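Local coordinates for putative MCP-type signal transduction protein (PDB 4WY9) that serves as the periplasmic sensory part of the chemoreceptor Tlp1 and probably recognises its ligand indirectly through a tandem-PAS sensing domain, at residues 44-49 with 170-175; 262-267 with 285-290; 26-31 with 270-275; 103-108 with 122-127. One frame throughout, in Å; residues are numbered along the deposited sequence.

Interaction 1 of 4, residues 44-49 with 170-175; sequences TLTEMF and IPIFDR
Thr46 and Phe173 make the direct polar link between helix 44-49 and the end of strand 170-173. The backbone N of Phe173 donates to Thr46 OG1 at 3.1 Å, with an N-H...O angle of 161°. A chi1 of -75° sets the Thr46 hydroxyl beside its own backbone N and anti to the carbonyl carbon, and OG1 thereby comes to the edge of the Phe173 ring, near the ring plane. The same oxygen is 2.7 Å from a water that donates to Pro171 O, and it also makes a weak hydrogen bond to Ser42 O one helical turn back, which ties the hydroxyl to helix and strand at once. A second water spans the ends of the segments, donating to Phe49 O and accepting from Arg175 N at 2.8 Å.

The apolar part centres on Ile172, modelled in two conformers. In one of them its two branches reach different helix residues: CD1 lies 3.7 Å from Leu45 CB, while CG2 approaches the Phe49 ring obliquely, 4.0 Å from CD1 of that ring. Phe49 CB packs 3.4 Å from Phe173 O, a buried carbonyl oxygen with no hydrogen-bonding partner in the model.

Helix and strand run in nearly the same direction, 21° apart, with their axes 6.9 Å from each other at closest approach. The contact lays the C-terminal part of the long helix 8-51 on the sheet of the first PDC sensor domain. Strand 179-188 pairs with strand 163-173 and meets Phe49 through Val180, and helix 59-70 packs against Met48 of helix 8-51.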
# COMPACT_ATOMS: atom_id res chain seq x y z
N THR A 44 -21.61 -2.00 -0.37
CA THR A 44 -22.67 -1.50 -1.23
C THR A 44 -22.75 -2.31 -2.52
O THR A 44 -23.87 -2.65 -2.98
CB THR A 44 -22.45 0.00 -1.54
OG1 THR A 44 -22.47 0.74 -0.29
CG2 THR A 44 -23.49 0.54 -2.45
N LEU A 45 -21.62 -2.66 -3.11
CA LEU A 45 -21.65 -3.45 -4.34
C LEU A 45 -22.12 -4.88 -4.10
O LEU A 45 -22.89 -5.40 -4.88
CB LEU A 45 -20.26 -3.43 -5.00
CG LEU A 45 -19.83 -2.11 -5.62
CD1 LEU A 45 -18.41 -2.13 -6.12
CD2 LEU A 45 -20.80 -1.69 -6.74
N THR A 46 -21.71 -5.51 -3.01
CA THR A 46 -22.19 -6.85 -2.73
C THR A 46 -23.71 -6.82 -2.48
O THR A 46 -24.43 -7.71 -2.94
CB THR A 46 -21.43 -7.50 -1.59
OG1 THR A 46 -20.15 -7.88 -2.09
CG2 THR A 46 -22.13 -8.72 -1.02
N GLU A 47 -24.22 -5.82 -1.78
CA GLU A 47 -25.66 -5.72 -1.59
C GLU A 47 -26.34 -5.62 -2.96
O GLU A 47 -27.35 -6.25 -3.21
CB GLU A 47 -26.01 -4.52 -0.72
CG GLU A 47 -27.51 -4.34 -0.48
CD GLU A 47 -28.21 -5.60 0.08
OE1 GLU A 47 -27.61 -6.38 0.87
OE2 GLU A 47 -29.41 -5.82 -0.28
N MET A 48 -25.76 -4.85 -3.88
CA MET A 48 -26.31 -4.73 -5.23
C MET A 48 -26.30 -6.06 -5.95
O MET A 48 -27.29 -6.47 -6.56
CB MET A 48 -25.56 -3.68 -6.03
CG MET A 48 -25.95 -3.67 -7.51
SD MET A 48 -24.89 -2.59 -8.49
CE MET A 48 -25.51 -1.02 -7.99
N PHE A 49 -25.16 -6.74 -5.95
CA PHE A 49 -25.01 -7.96 -6.76
C PHE A 49 -25.76 -9.12 -6.13
O PHE A 49 -26.12 -10.08 -6.80
CB PHE A 49 -23.53 -8.30 -7.00
CG PHE A 49 -22.90 -7.53 -8.12
CD1 PHE A 49 -22.55 -6.19 -7.99
CD2 PHE A 49 -22.67 -8.13 -9.36
CE1 PHE A 49 -21.99 -5.48 -9.05
CE2 PHE A 49 -22.10 -7.42 -10.41
CZ PHE A 49 -21.75 -6.10 -10.24
N ILE A 170 -10.92 -6.07 -2.02
CA ILE A 170 -11.96 -6.85 -1.35
C ILE A 170 -12.86 -7.50 -2.41
O ILE A 170 -13.20 -6.86 -3.42
CB ILE A 170 -12.81 -5.95 -0.42
CG1 ILE A 170 -11.93 -5.24 0.60
CG2 ILE A 170 -13.91 -6.71 0.28
CD1 ILE A 170 -12.68 -4.28 1.49
N PRO A 171 -13.25 -8.77 -2.21
CA PRO A 171 -14.21 -9.43 -3.13
C PRO A 171 -15.59 -8.82 -3.08
O PRO A 171 -16.00 -8.27 -2.06
CB PRO A 171 -14.26 -10.86 -2.61
CG PRO A 171 -13.89 -10.75 -1.16
CD PRO A 171 -12.83 -9.67 -1.14
N ILE A 172 -16.28 -8.94 -4.21
CA ILE A 172 -17.72 -8.69 -4.40
C ILE A 172 -18.40 -10.03 -4.60
O ILE A 172 -17.85 -10.89 -5.29
CB ILE A 172 -17.97 -7.75 -5.60
CG1 ILE A 172 -17.14 -6.47 -5.48
CG2 ILE A 172 -19.46 -7.43 -5.71
CD1 ILE A 172 -17.43 -5.70 -4.22
N PHE A 173 -19.58 -10.21 -3.99
CA PHE A 173 -20.30 -11.47 -4.12
C PHE A 173 -21.71 -11.31 -4.68
O PHE A 173 -22.33 -10.24 -4.51
CB PHE A 173 -20.42 -12.15 -2.74
CG PHE A 173 -19.10 -12.46 -2.07
CD1 PHE A 173 -18.50 -11.53 -1.24
CD2 PHE A 173 -18.48 -13.68 -2.23
CE1 PHE A 173 -17.30 -11.81 -0.61
CE2 PHE A 173 -17.27 -13.95 -1.62
CZ PHE A 173 -16.69 -13.04 -0.80
N ASP A 174 -22.21 -12.38 -5.28
CA ASP A 174 -23.61 -12.42 -5.68
C ASP A 174 -24.44 -13.26 -4.68
O ASP A 174 -23.94 -13.68 -3.66
CB ASP A 174 -23.74 -12.92 -7.10
CG ASP A 174 -23.28 -14.36 -7.30
OD1 ASP A 174 -23.10 -15.10 -6.31
OD2 ASP A 174 -23.21 -14.82 -8.47
N ARG A 175 -25.71 -13.49 -4.98
CA ARG A 175 -26.62 -14.19 -4.06
C ARG A 175 -26.30 -15.69 -3.98
O ARG A 175 -26.72 -16.39 -3.03
CB ARG A 175 -28.06 -13.93 -4.45
CG ARG A 175 -29.06 -14.36 -3.43
CD ARG A 175 -30.45 -13.80 -3.72
NE ARG A 175 -30.84 -12.84 -2.68
CZ ARG A 175 -31.31 -13.19 -1.48
NH1 ARG A 175 -31.46 -14.48 -1.20
NH2 ARG A 175 -31.66 -12.27 -0.58
O HOH W 1 -18.11 -7.95 -0.32
O HOH W 2 -27.11 -12.88 -7.34

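Interaction 2 of 4, residues 262-267 with 285-290; sequences GDDSYA and APKYSV
The contact lies at the open end of the beta hairpin formed by strands 264-274 and 277-286, where the second strand turns directly into helix 287-291. Tyr266 and Ala285 form an antiparallel hydrogen-bonded pair: Tyr266 N donates to Ala285 O and Ala285 N to Tyr266 O, both at 2.9 Å. Ser265 and Pro286 follow as a non-hydrogen-bonded pair, and Pro286 takes the N-cap position of the helix. Just beyond, Lys287 N gives a nearly straight bond (174°) to Asp264 O, 2.8 Å long and in the carbonyl plane, so the first helical residue is still held by the partner strand. A water also donates to Asp264 O and accepts from Tyr288 N.

Lys287 and Tyr266 carry much of the side-chain contact. The lysine chain, extended beyond CG, runs across the Tyr266 ring at about a right angle; CG sits over one face in a CH-pi contact, 4.0 Å from the ring centroid. NZ ends in a salt bridge with Asp264, meeting OD1 at 3.0 Å from above the carboxylate plane, and a water joins NZ to OD2 of the same carboxylate. Asp264 CG is anti to the backbone N (chi1 -169°), which brings the carboxylate to Lys287. Val290 CG1 approaches the edge of the Tyr266 ring, 4.3 Å from CE2. Ser265 OG, for its part, bonds to Asp263 O within its own segment.

On its outer side strand 264-274 pairs with strand 253-258, whose Asn256 touches both Tyr266 and Lys287. The beginning of helix 8-51 packs against Tyr266 and Val290, and its Thr9 OG1 is hydrogen-bonded to Tyr266 OH.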
# COMPACT_ATOMS: atom_id res chain seq x y z
N GLY A 262 27.02 1.08 5.03
CA GLY A 262 28.15 0.85 5.90
C GLY A 262 28.15 1.61 7.21
O GLY A 262 29.03 1.36 8.05
N ASP A 263 27.22 2.53 7.38
CA ASP A 263 27.24 3.38 8.55
C ASP A 263 26.81 2.63 9.81
O ASP A 263 25.67 2.14 9.91
CB ASP A 263 26.31 4.59 8.38
CG ASP A 263 26.84 5.64 7.43
OD1 ASP A 263 28.02 5.59 7.03
OD2 ASP A 263 26.09 6.59 7.12
N ASP A 264 27.68 2.65 10.81
CA ASP A 264 27.37 2.13 12.12
C ASP A 264 26.39 3.10 12.80
O ASP A 264 26.72 4.28 12.99
CB ASP A 264 28.66 1.98 12.92
CG ASP A 264 28.49 1.20 14.20
OD1 ASP A 264 27.36 0.91 14.59
OD2 ASP A 264 29.52 0.86 14.79
N SER A 265 25.20 2.62 13.15
CA SER A 265 24.09 3.48 13.48
C SER A 265 23.32 3.04 14.71
O SER A 265 23.45 1.89 15.16
CB SER A 265 23.11 3.55 12.29
OG SER A 265 23.77 3.88 11.06
N TYR A 266 22.50 3.95 15.23
CA TYR A 266 21.36 3.59 16.04
C TYR A 266 20.17 3.46 15.10
O TYR A 266 20.02 4.26 14.17
CB TYR A 266 21.07 4.62 17.13
CG TYR A 266 22.22 4.79 18.10
CD1 TYR A 266 22.54 3.79 18.99
CD2 TYR A 266 22.96 5.97 18.14
CE1 TYR A 266 23.60 3.92 19.88
CE2 TYR A 266 24.01 6.11 19.01
CZ TYR A 266 24.32 5.09 19.89
OH TYR A 266 25.37 5.25 20.76
N ALA A 267 19.31 2.48 15.33
CA ALA A 267 18.11 2.29 14.49
C ALA A 267 16.92 2.02 15.35
O ALA A 267 16.98 1.15 16.22
CB ALA A 267 18.30 1.15 13.52
N ALA A 285 20.16 6.73 12.74
CA ALA A 285 21.06 7.84 13.00
C ALA A 285 22.47 7.28 13.06
O ALA A 285 22.79 6.54 13.98
CB ALA A 285 20.71 8.56 14.29
N PRO A 286 23.33 7.60 12.05
CA PRO A 286 24.74 7.17 12.17
C PRO A 286 25.34 7.65 13.47
O PRO A 286 25.17 8.81 13.84
CB PRO A 286 25.42 7.81 10.95
CG PRO A 286 24.30 7.94 9.97
CD PRO A 286 23.09 8.30 10.78
N LYS A 287 26.07 6.77 14.16
CA LYS A 287 26.62 7.15 15.47
C LYS A 287 27.56 8.31 15.35
O LYS A 287 27.59 9.21 16.19
CB LYS A 287 27.29 5.95 16.13
CG LYS A 287 26.34 4.85 16.51
CD LYS A 287 26.99 3.61 16.99
CE LYS A 287 26.06 2.50 17.28
NZ LYS A 287 26.65 1.22 17.50
N TYR A 288 28.35 8.36 14.28
CA TYR A 288 29.29 9.46 14.11
C TYR A 288 28.53 10.79 13.96
O TYR A 288 28.97 11.82 14.48
CB TYR A 288 30.17 9.23 12.87
CG TYR A 288 31.26 10.22 12.76
CD1 TYR A 288 32.50 10.02 13.38
CD2 TYR A 288 31.08 11.42 12.05
CE1 TYR A 288 33.49 10.95 13.30
CE2 TYR A 288 32.09 12.36 11.97
CZ TYR A 288 33.30 12.13 12.57
OH TYR A 288 34.33 13.06 12.51
N SER A 289 27.35 10.76 13.30
CA SER A 289 26.56 11.97 13.12
C SER A 289 25.98 12.46 14.45
O SER A 289 25.82 13.64 14.68
CB SER A 289 25.43 11.71 12.13
OG SER A 289 25.95 11.30 10.90
N VAL A 290 25.66 11.52 15.31
CA VAL A 290 25.02 11.78 16.60
C VAL A 290 26.01 12.45 17.53
O VAL A 290 25.64 13.36 18.31
CB VAL A 290 24.51 10.40 17.17
CG1 VAL A 290 24.35 10.37 18.60
CG2 VAL A 290 23.26 10.01 16.40
O HOH W 3 28.69 6.14 12.33
O HOH W 4 29.55 0.46 17.47

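Interaction 3 of 4, residues 26-31 with 270-275; sequences QTQGIF and NSFKVQ
Phe272 and Val274, both directed from the strand toward the helix, meet Thr27, Gln28 and Phe31 in a contact that is chiefly apolar. The Phe272 ring rests against the neighbouring residues Thr27 and Gln28: its CZ is 3.8 Å from Thr27 CG2, and its CD2 is 3.9 Å from Gln28 CB. With CG between backbone N and carbonyl carbon (chi1 59°), the ring reaches the helix with CD2 and CZ. The Gln28 chain, extended, slides past Phe272 in the opposite sense. Val274 crosses Phe31 at about a right angle and grips the root of that side chain with both methyls, CG1 at 3.7 Å and CG2 at 4.0 Å from Phe31 CB.

Thr27 OG1 is turned to other partners, hydrogen-bonded to Tyr23 O within the helix and to Tyr195 OH of helix 190-196.

The strand runs almost parallel to the helix, 4° apart in direction, at an axis distance of 9.2 Å, a spacing bridged by side chains. The middle of helix 8-51 thus lies against the hairpin of strands 264-274 and 277-286, with Trp279 of the latter meeting the Phe31 ring, Ala24 touching Phe272 and helix 190-196 packing against Ile30.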
# COMPACT_ATOMS: atom_id res chain seq x y z
N GLN A 26 1.05 7.89 11.40
CA GLN A 26 0.53 8.58 10.25
C GLN A 26 0.27 7.60 9.10
O GLN A 26 -0.78 7.66 8.46
CB GLN A 26 1.50 9.66 9.79
CG GLN A 26 0.94 10.50 8.66
CD GLN A 26 1.79 11.77 8.40
OE1 GLN A 26 2.79 11.99 9.08
NE2 GLN A 26 1.41 12.52 7.41
N THR A 27 1.19 6.69 8.89
CA THR A 27 1.05 5.70 7.81
C THR A 27 -0.11 4.75 8.07
O THR A 27 -0.92 4.45 7.18
CB THR A 27 2.35 4.92 7.64
OG1 THR A 27 3.44 5.85 7.51
CG2 THR A 27 2.32 4.00 6.46
N GLN A 28 -0.22 4.27 9.31
CA GLN A 28 -1.30 3.38 9.71
C GLN A 28 -2.64 4.08 9.49
O GLN A 28 -3.63 3.46 9.02
CB GLN A 28 -1.15 2.95 11.16
CG GLN A 28 -2.12 1.87 11.61
CD GLN A 28 -1.81 1.36 13.00
OE1 GLN A 28 -1.67 0.19 13.22
NE2 GLN A 28 -1.77 2.24 13.90
N GLY A 29 -2.71 5.38 9.77
CA GLY A 29 -3.95 6.10 9.59
C GLY A 29 -4.37 6.21 8.15
O GLY A 29 -5.55 6.08 7.83
N ILE A 30 -3.41 6.43 7.26
CA ILE A 30 -3.69 6.50 5.83
C ILE A 30 -4.21 5.17 5.32
O ILE A 30 -5.24 5.12 4.61
CB ILE A 30 -2.44 6.95 5.07
CG1 ILE A 30 -2.21 8.43 5.32
CG2 ILE A 30 -2.55 6.65 3.56
CD1 ILE A 30 -0.82 8.94 4.98
N PHE A 31 -3.56 4.07 5.69
CA PHE A 31 -4.06 2.74 5.32
C PHE A 31 -5.49 2.58 5.85
O PHE A 31 -6.36 2.06 5.15
CB PHE A 31 -3.18 1.62 5.89
CG PHE A 31 -2.05 1.24 5.03
CD1 PHE A 31 -2.25 0.51 3.87
CD2 PHE A 31 -0.74 1.49 5.40
CE1 PHE A 31 -1.19 0.10 3.09
CE2 PHE A 31 0.35 1.05 4.63
CZ PHE A 31 0.12 0.37 3.49
N ASN A 270 9.41 0.78 14.49
CA ASN A 270 8.06 0.77 15.02
C ASN A 270 7.22 -0.06 14.05
O ASN A 270 7.08 0.29 12.87
CB ASN A 270 7.48 2.17 15.20
CG ASN A 270 6.18 2.17 15.91
OD1 ASN A 270 5.17 1.73 15.37
ND2 ASN A 270 6.17 2.60 17.16
N SER A 271 6.73 -1.18 14.54
CA SER A 271 5.96 -2.13 13.78
C SER A 271 4.49 -1.93 13.98
O SER A 271 4.03 -1.69 15.10
CB SER A 271 6.35 -3.56 14.16
OG SER A 271 7.67 -3.85 13.78
N PHE A 272 3.70 -2.10 12.91
CA PHE A 272 2.27 -1.97 12.98
C PHE A 272 1.57 -2.94 12.04
O PHE A 272 2.13 -3.34 11.02
CB PHE A 272 1.82 -0.54 12.74
CG PHE A 272 2.23 0.02 11.39
CD1 PHE A 272 3.49 0.59 11.18
CD2 PHE A 272 1.33 0.04 10.33
CE1 PHE A 272 3.84 1.10 9.96
CE2 PHE A 272 1.69 0.59 9.10
CZ PHE A 272 2.95 1.15 8.94
N LYS A 273 0.34 -3.29 12.38
CA LYS A 273 -0.44 -4.18 11.57
C LYS A 273 -1.50 -3.40 10.86
O LYS A 273 -2.04 -2.43 11.38
CB LYS A 273 -1.08 -5.29 12.41
CG LYS A 273 -0.10 -6.32 12.97
CD LYS A 273 -0.81 -7.23 13.93
CE LYS A 273 0.07 -7.53 15.15
NZ LYS A 273 -0.64 -8.24 16.23
N VAL A 274 -1.80 -3.84 9.65
CA VAL A 274 -2.87 -3.30 8.85
C VAL A 274 -3.64 -4.49 8.34
O VAL A 274 -3.21 -5.18 7.42
CB VAL A 274 -2.35 -2.44 7.69
CG1 VAL A 274 -3.48 -1.98 6.83
CG2 VAL A 274 -1.53 -1.24 8.20
N GLN A 275 -4.82 -4.74 8.94
CA GLN A 275 -5.60 -5.95 8.65
C GLN A 275 -4.68 -7.15 8.83
O GLN A 275 -4.11 -7.35 9.90
CB GLN A 275 -6.26 -5.85 7.27
CG GLN A 275 -7.26 -4.75 7.15
CD GLN A 275 -8.57 -5.06 7.86
OE1 GLN A 275 -9.00 -6.22 7.93
NE2 GLN A 275 -9.21 -4.03 8.37

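Interaction 4 of 4, residues 103-108 with 122-127; sequences KFVMLY and IQASDE
Ile122 N donates to Leu107 O over 2.9 Å at an angle of 169°, the direct hydrogen bond between the two segments. A water beside it links Leu107 N to Ile122 O, accepting from the first and donating to the second at 2.7 Å. At the other end Lys103 NZ and Asp126 OD1 are 4.5 Å apart, too far for a salt bridge; a water accepts from NZ and makes a weak bond to OD1. The carboxylate has its stronger partner in Thr99, whose hydroxyl bonds to OD1. Within its own segment Ser125 OG accepts from Glu127 N at 2.9 Å, a capping bond from the N-cap residue at the start of a short, weakly bonded helical turn.

Ala124 packs between these polar ends. Its CB lies 3.2 Å from Val105 O and 3.7 Å from Val105 CB. Leu107 crosses Ile122 obliquely, CD2 meeting Ile122 CD1 at 3.7 Å; in Ile122, CG1 lies between backbone N and carbonyl carbon (chi1 60°), and CD1 reaches out to the leucine.

As the chain leaves strand 119-122, the contact, whose segments both belong to the first PDC sensor domain, passes from one direct backbone bond to water bridges and apolar contacts. The opposite charges of Lys103 and Asp126 probably attract each other through the intervening water, while Thr99 probably helps to hold the carboxylate in place.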
# COMPACT_ATOMS: atom_id res chain seq x y z
N LYS A 103 -10.83 -8.45 -20.55
CA LYS A 103 -11.38 -8.44 -19.21
C LYS A 103 -12.03 -7.10 -18.90
O LYS A 103 -11.67 -6.07 -19.47
CB LYS A 103 -10.30 -8.74 -18.17
CG LYS A 103 -9.84 -10.19 -18.28
CD LYS A 103 -8.91 -10.59 -17.22
CE LYS A 103 -8.69 -12.10 -17.32
NZ LYS A 103 -7.90 -12.42 -18.50
N PHE A 104 -13.00 -7.12 -18.00
CA PHE A 104 -13.75 -5.93 -17.65
C PHE A 104 -13.21 -5.31 -16.37
O PHE A 104 -13.35 -5.87 -15.28
CB PHE A 104 -15.24 -6.23 -17.50
CG PHE A 104 -16.05 -5.00 -17.21
CD1 PHE A 104 -16.46 -4.17 -18.25
CD2 PHE A 104 -16.36 -4.63 -15.91
CE1 PHE A 104 -17.15 -3.02 -18.00
CE2 PHE A 104 -17.08 -3.49 -15.66
CZ PHE A 104 -17.48 -2.69 -16.70
N VAL A 105 -12.59 -4.13 -16.51
CA VAL A 105 -12.02 -3.41 -15.39
C VAL A 105 -12.37 -1.93 -15.53
O VAL A 105 -12.04 -1.30 -16.53
CB VAL A 105 -10.48 -3.59 -15.28
CG1 VAL A 105 -9.95 -2.72 -14.14
CG2 VAL A 105 -10.08 -5.04 -15.13
N MET A 106 -13.09 -1.40 -14.55
CA MET A 106 -13.34 0.03 -14.45
C MET A 106 -12.24 0.62 -13.59
O MET A 106 -12.23 0.39 -12.38
CB MET A 106 -14.69 0.30 -13.84
CG MET A 106 -15.84 -0.37 -14.60
SD MET A 106 -17.44 -0.35 -13.73
CE MET A 106 -17.95 1.29 -14.03
N LEU A 107 -11.32 1.37 -14.20
CA LEU A 107 -10.17 1.92 -13.54
C LEU A 107 -10.27 3.43 -13.52
O LEU A 107 -10.45 4.05 -14.57
CB LEU A 107 -8.88 1.48 -14.24
CG LEU A 107 -7.54 1.99 -13.70
CD1 LEU A 107 -7.30 1.53 -12.26
CD2 LEU A 107 -6.41 1.57 -14.60
N TYR A 108 -10.11 4.03 -12.32
CA TYR A 108 -10.21 5.46 -12.15
C TYR A 108 -8.94 6.06 -11.56
O TYR A 108 -8.34 5.46 -10.66
CB TYR A 108 -11.42 5.79 -11.25
CG TYR A 108 -12.73 5.43 -11.92
CD1 TYR A 108 -13.25 4.16 -11.84
CD2 TYR A 108 -13.45 6.39 -12.64
CE1 TYR A 108 -14.44 3.85 -12.47
CE2 TYR A 108 -14.61 6.07 -13.27
CZ TYR A 108 -15.11 4.78 -13.18
OH TYR A 108 -16.29 4.44 -13.80
N ILE A 122 -9.84 5.92 -16.72
CA ILE A 122 -8.71 5.83 -17.63
C ILE A 122 -8.65 4.44 -18.20
O ILE A 122 -9.37 3.54 -17.74
CB ILE A 122 -7.38 6.13 -16.89
CG1 ILE A 122 -7.14 5.14 -15.74
CG2 ILE A 122 -7.37 7.56 -16.37
CD1 ILE A 122 -5.72 5.12 -15.23
N GLN A 123 -7.81 4.25 -19.21
CA GLN A 123 -7.75 2.96 -19.88
C GLN A 123 -7.33 1.86 -18.91
O GLN A 123 -6.26 1.94 -18.31
CB GLN A 123 -6.80 2.99 -21.07
CG GLN A 123 -6.69 1.67 -21.80
CD GLN A 123 -7.99 1.25 -22.41
OE1 GLN A 123 -8.55 1.96 -23.25
NE2 GLN A 123 -8.48 0.11 -22.00
N ALA A 124 -8.18 0.83 -18.76
CA ALA A 124 -7.85 -0.32 -17.93
C ALA A 124 -6.84 -1.24 -18.54
O ALA A 124 -6.72 -1.31 -19.77
CB ALA A 124 -9.06 -1.08 -17.57
N SER A 125 -6.13 -1.97 -17.70
CA SER A 125 -5.08 -2.82 -18.12
C SER A 125 -5.13 -4.14 -17.41
O SER A 125 -5.64 -4.23 -16.29
CB SER A 125 -3.70 -2.13 -17.78
OG SER A 125 -2.73 -2.99 -17.53
N ASP A 126 -4.60 -5.18 -18.04
CA ASP A 126 -4.51 -6.49 -17.39
C ASP A 126 -3.60 -6.48 -16.18
O ASP A 126 -3.63 -7.43 -15.38
CB ASP A 126 -4.07 -7.54 -18.41
CG ASP A 126 -5.23 -7.96 -19.30
OD1 ASP A 126 -6.32 -8.20 -18.77
OD2 ASP A 126 -5.07 -8.05 -20.53
N GLU A 127 -2.79 -5.45 -16.01
CA GLU A 127 -1.97 -5.32 -14.80
C GLU A 127 -2.87 -5.38 -13.57
O GLU A 127 -2.49 -5.90 -12.53
CB GLU A 127 -1.20 -4.02 -14.82
CG GLU A 127 -0.25 -3.82 -13.68
CD GLU A 127 0.84 -2.80 -13.99
OE1 GLU A 127 0.67 -1.68 -13.60
OE2 GLU A 127 1.78 -3.13 -14.71
O HOH W 5 -5.82 -10.72 -17.62
O HOH W 6 -11.53 2.04 -16.94

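In the fold
From the N terminus, helix 8-51 supplies the first segments of interactions 3 and 1, so one long helix is tied to two separate sheets. Interaction 4 closes a short loop within the seven-stranded sheet and lies inside the longer loop of interaction 1, which returns to the same sheet. Both fall within the still longer loop of interaction 3, which brings strand 264-274 of the five-stranded sheet to the middle of the helix. Interaction 2 closes the hairpin of that sheet and crosses interaction 3 along the chain, since their segments alternate. Interactions 1 and 2 lie on opposite sides of the chain's centre, their own centres 51 Å apart.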